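Local coordinates for thymidylate synthase thyX (Helicobacter pylori, PDB 3N3Y), which probably catalyses the FAD-dependent reductive methylation of dUMP to dTMP, with methylenetetrahydrofolate as methyl donor, and works as a homotetramer, at residues Q24-C29 against K44-R49. Sequence-based numbering, arbitrary orientation.
Sequences QAIRTC and KELIHR
L46 reaches from helix 41-51 toward helix 20-30 and meets two different surfaces there, the aliphatic branches of I26 and the stem and flat end of R27. The pair illustrates how two steeply crossed helices, their local axes 72° apart and 10.0 Å from each other at closest approach, can be joined by a few buried branched side chains. In the tight, buried part, I26 and L46 run alongside each other, pointing opposite ways, with CG2 of I26 3.8 Å from CD2 of L46. The other branch of I26 goes further: CG1 lies beside the backbone N (chi1 -62°) and the chain stretches straight on from there, which carries CD1 up to the opposite helix itself, 3.6 Å from CA of I47. The side chain of I47 adds a lighter touch, its CG1 4.1 Å from the same CD1, and is otherwise packed against A22 and S23 of helix 20-30.

The more open side lies at R27, which is partly exposed although its contact with L46 is just as close. CG of R27 is 3.7 Å from CD2 of L46, and a turn farther along the chain (chi3 111°) brings one guanidinium face over the same methyl, which sits 3.5 Å above the plane, toward the rim. NH1 forms a salt bridge with D43, which is also on helix 41-51, and NE a hydrogen bond with S32; together they should hold the plane in place over the methyl.

Helix 20-30 also carries C29, which touches FAD, so this packing joins helix 41-51 to an element of the flavin pocket. No hydrogen bond links the two segments, which meet through apolar contacts; the charge of R27, paired with D43 just before segment 44-49, adds an ionic link between the same two helices.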
ATOM      1  N   GLN A  24       7.448  -9.018 -21.204  1.00 38.66           N
ATOM      2  CA  GLN A  24       6.123  -9.033 -21.815  1.00 39.58           C
ATOM      3  C   GLN A  24       5.268  -7.869 -21.287  1.00 42.86           C
ATOM      4  O   GLN A  24       4.521  -7.248 -22.041  1.00 42.50           O
ATOM      5  CB  GLN A  24       5.429 -10.376 -21.572  1.00 45.07           C
ATOM      6  CG  GLN A  24       6.117 -11.570 -22.238  1.00 44.69           C
ATOM      7  CD  GLN A  24       5.626 -12.918 -21.690  1.00 51.95           C
ATOM      8  OE1 GLN A  24       5.109 -12.998 -20.578  1.00 50.02           O
ATOM      9  NE2 GLN A  24       5.791 -13.978 -22.475  1.00 59.04           N
ATOM     10  N   ALA A  25       5.388  -7.570 -19.994  1.00 41.18           N
ATOM     11  CA  ALA A  25       4.637  -6.470 -19.392  1.00 40.48           C
ATOM     12  C   ALA A  25       5.053  -5.123 -19.967  1.00 38.82           C
ATOM     13  O   ALA A  25       4.223  -4.246 -20.205  1.00 37.75           O
ATOM     14  CB  ALA A  25       4.808  -6.466 -17.867  1.00 38.37           C
ATOM     15  N   ILE A  26       6.348  -4.953 -20.176  1.00 36.91           N
ATOM     16  CA  ILE A  26       6.857  -3.689 -20.675  1.00 42.05           C
ATOM     17  C   ILE A  26       6.400  -3.443 -22.118  1.00 45.99           C
ATOM     18  O   ILE A  26       6.029  -2.323 -22.494  1.00 39.78           O
ATOM     19  CB  ILE A  26       8.396  -3.644 -20.579  1.00 43.47           C
ATOM     20  CG1 ILE A  26       8.818  -3.756 -19.104  1.00 39.64           C
ATOM     21  CG2 ILE A  26       8.928  -2.363 -21.218  1.00 44.78           C
ATOM     22  CD1 ILE A  26      10.301  -3.954 -18.880  1.00 40.66           C
ATOM     23  N   ARG A  27       6.420  -4.509 -22.913  1.00 40.00           N
ATOM     24  CA  ARG A  27       6.077  -4.410 -24.316  1.00 41.57           C
ATOM     25  C   ARG A  27       4.577  -4.195 -24.496  1.00 44.37           C
ATOM     26  O   ARG A  27       4.147  -3.621 -25.494  1.00 44.11           O
ATOM     27  CB  ARG A  27       6.582  -5.641 -25.083  1.00 38.50           C
ATOM     28  CG  ARG A  27       8.083  -5.844 -24.939  1.00 44.32           C
ATOM     29  CD  ARG A  27       8.738  -6.437 -26.175  1.00 46.68           C
ATOM     30  NE  ARG A  27       9.591  -5.434 -26.807  1.00 52.27           N
ATOM     31  CZ  ARG A  27      10.913  -5.493 -26.837  1.00 50.28           C
ATOM     32  NH1 ARG A  27      11.547  -6.522 -26.297  1.00 52.14           N
ATOM     33  NH2 ARG A  27      11.603  -4.526 -27.421  1.00 58.92           N
ATOM     34  N   THR A  28       3.791  -4.644 -23.518  1.00 42.39           N
ATOM     35  CA  THR A  28       2.353  -4.450 -23.547  1.00 40.52           C
ATOM     36  C   THR A  28       1.988  -2.967 -23.609  1.00 41.09           C
ATOM     37  O   THR A  28       1.013  -2.595 -24.254  1.00 38.58           O
ATOM     38  CB  THR A  28       1.649  -5.080 -22.330  1.00 38.99           C
ATOM     39  OG1 THR A  28       1.650  -6.510 -22.447  1.00 39.94           O
ATOM     40  CG2 THR A  28       0.217  -4.608 -22.274  1.00 39.75           C
ATOM     41  N   CYS A  29       2.778  -2.127 -22.946  1.00 38.54           N
ATOM     42  CA  CYS A  29       2.447  -0.709 -22.833  1.00 39.96           C
ATOM     43  C   CYS A  29       2.470  -0.010 -24.180  1.00 39.72           C
ATOM     44  O   CYS A  29       1.560   0.742 -24.503  1.00 41.38           O
ATOM     45  CB  CYS A  29       3.382   0.006 -21.854  1.00 40.12           C
ATOM     46  SG  CYS A  29       3.264  -0.586 -20.139  1.00 43.19           S
ATOM     47  N   LYS A  44      16.079  -8.944 -22.043  1.00 47.47           N
ATOM     48  CA  LYS A  44      16.694  -8.698 -20.734  1.00 48.21           C
ATOM     49  C   LYS A  44      17.134  -7.250 -20.632  1.00 48.02           C
ATOM     50  O   LYS A  44      16.971  -6.608 -19.600  1.00 42.65           O
ATOM     51  CB  LYS A  44      17.920  -9.590 -20.494  1.00 49.34           C
ATOM     52  CG  LYS A  44      17.631 -11.038 -20.133  1.00 54.83           C
ATOM     53  CD  LYS A  44      18.945 -11.784 -19.890  1.00 58.22           C
ATOM     54  CE  LYS A  44      19.952 -11.478 -21.005  1.00 66.19           C
ATOM     55  NZ  LYS A  44      21.269 -12.163 -20.846  1.00 70.45           N
ATOM     56  N   GLU A  45      17.707  -6.743 -21.716  1.00 46.98           N
ATOM     57  CA  GLU A  45      18.194  -5.379 -21.738  1.00 46.41           C
ATOM     58  C   GLU A  45      17.054  -4.411 -21.488  1.00 51.02           C
ATOM     59  O   GLU A  45      17.223  -3.406 -20.796  1.00 54.23           O
ATOM     60  CB  GLU A  45      18.851  -5.076 -23.079  1.00 52.19           C
ATOM     61  CG  GLU A  45      18.889  -3.606 -23.423  1.00 54.88           C
ATOM     62  CD  GLU A  45      19.749  -2.794 -22.465  1.00 65.76           C
ATOM     63  OE1 GLU A  45      20.235  -3.363 -21.457  1.00 65.45           O
ATOM     64  OE2 GLU A  45      19.941  -1.581 -22.725  1.00 65.65           O
ATOM     65  N   LEU A  46      15.890  -4.726 -22.050  1.00 41.67           N
ATOM     66  CA  LEU A  46      14.715  -3.860 -21.948  1.00 49.08           C
ATOM     67  C   LEU A  46      14.212  -3.691 -20.506  1.00 46.05           C
ATOM     68  O   LEU A  46      13.847  -2.587 -20.089  1.00 41.24           O
ATOM     69  CB  LEU A  46      13.586  -4.386 -22.846  1.00 46.30           C
ATOM     70  CG  LEU A  46      12.221  -3.693 -22.721  1.00 48.96           C
ATOM     71  CD1 LEU A  46      12.228  -2.319 -23.385  1.00 44.98           C
ATOM     72  CD2 LEU A  46      11.140  -4.569 -23.314  1.00 46.48           C
ATOM     73  N   ILE A  47      14.201  -4.786 -19.750  1.00 42.69           N
ATOM     74  CA  ILE A  47      13.741  -4.750 -18.373  1.00 44.59           C
ATOM     75  C   ILE A  47      14.593  -3.774 -17.575  1.00 48.73           C
ATOM     76  O   ILE A  47      14.089  -2.971 -16.790  1.00 46.43           O
ATOM     77  CB  ILE A  47      13.802  -6.143 -17.729  1.00 42.54           C
ATOM     78  CG1 ILE A  47      12.912  -7.117 -18.502  1.00 38.82           C
ATOM     79  CG2 ILE A  47      13.382  -6.066 -16.267  1.00 45.10           C
ATOM     80  CD1 ILE A  47      12.995  -8.550 -18.028  1.00 40.46           C
ATOM     81  N   HIS A  48      15.894  -3.828 -17.816  1.00 49.13           N
ATOM     82  CA  HIS A  48      16.837  -3.005 -17.087  1.00 48.55           C
ATOM     83  C   HIS A  48      16.707  -1.527 -17.431  1.00 49.11           C
ATOM     84  O   HIS A  48      16.693  -0.679 -16.544  1.00 51.57           O
ATOM     85  CB  HIS A  48      18.263  -3.488 -17.359  1.00 53.33           C
ATOM     86  CG  HIS A  48      19.303  -2.752 -16.579  1.00 57.64           C
ATOM     87  ND1 HIS A  48      19.685  -3.129 -15.309  1.00 57.66           N
ATOM     88  CD2 HIS A  48      20.034  -1.653 -16.882  1.00 61.26           C
ATOM     89  CE1 HIS A  48      20.612  -2.297 -14.866  1.00 61.97           C
ATOM     90  NE2 HIS A  48      20.842  -1.392 -15.801  1.00 65.95           N
ATOM     91  N   ARG A  49      16.610  -1.213 -18.719  1.00 48.79           N
ATOM     92  CA  ARG A  49      16.592   0.182 -19.141  1.00 50.08           C
ATOM     93  C   ARG A  49      15.293   0.906 -18.780  1.00 49.51           C
ATOM     94  O   ARG A  49      15.327   2.024 -18.259  1.00 50.88           O
ATOM     95  CB  ARG A  49      16.885   0.311 -20.638  1.00 49.50           C
ATOM     96  CG  ARG A  49      16.659   1.729 -21.166  1.00 59.24           C
ATOM     97  CD  ARG A  49      17.091   1.880 -22.626  1.00 61.44           C
ATOM     98  NE  ARG A  49      16.859   0.655 -23.385  1.00 66.45           N
ATOM     99  CZ  ARG A  49      15.715   0.345 -23.989  1.00 62.51           C
ATOM    100  NH1 ARG A  49      14.676   1.177 -23.929  1.00 56.46           N
ATOM    101  NH2 ARG A  49      15.614  -0.805 -24.651  1.00 54.60           N
TER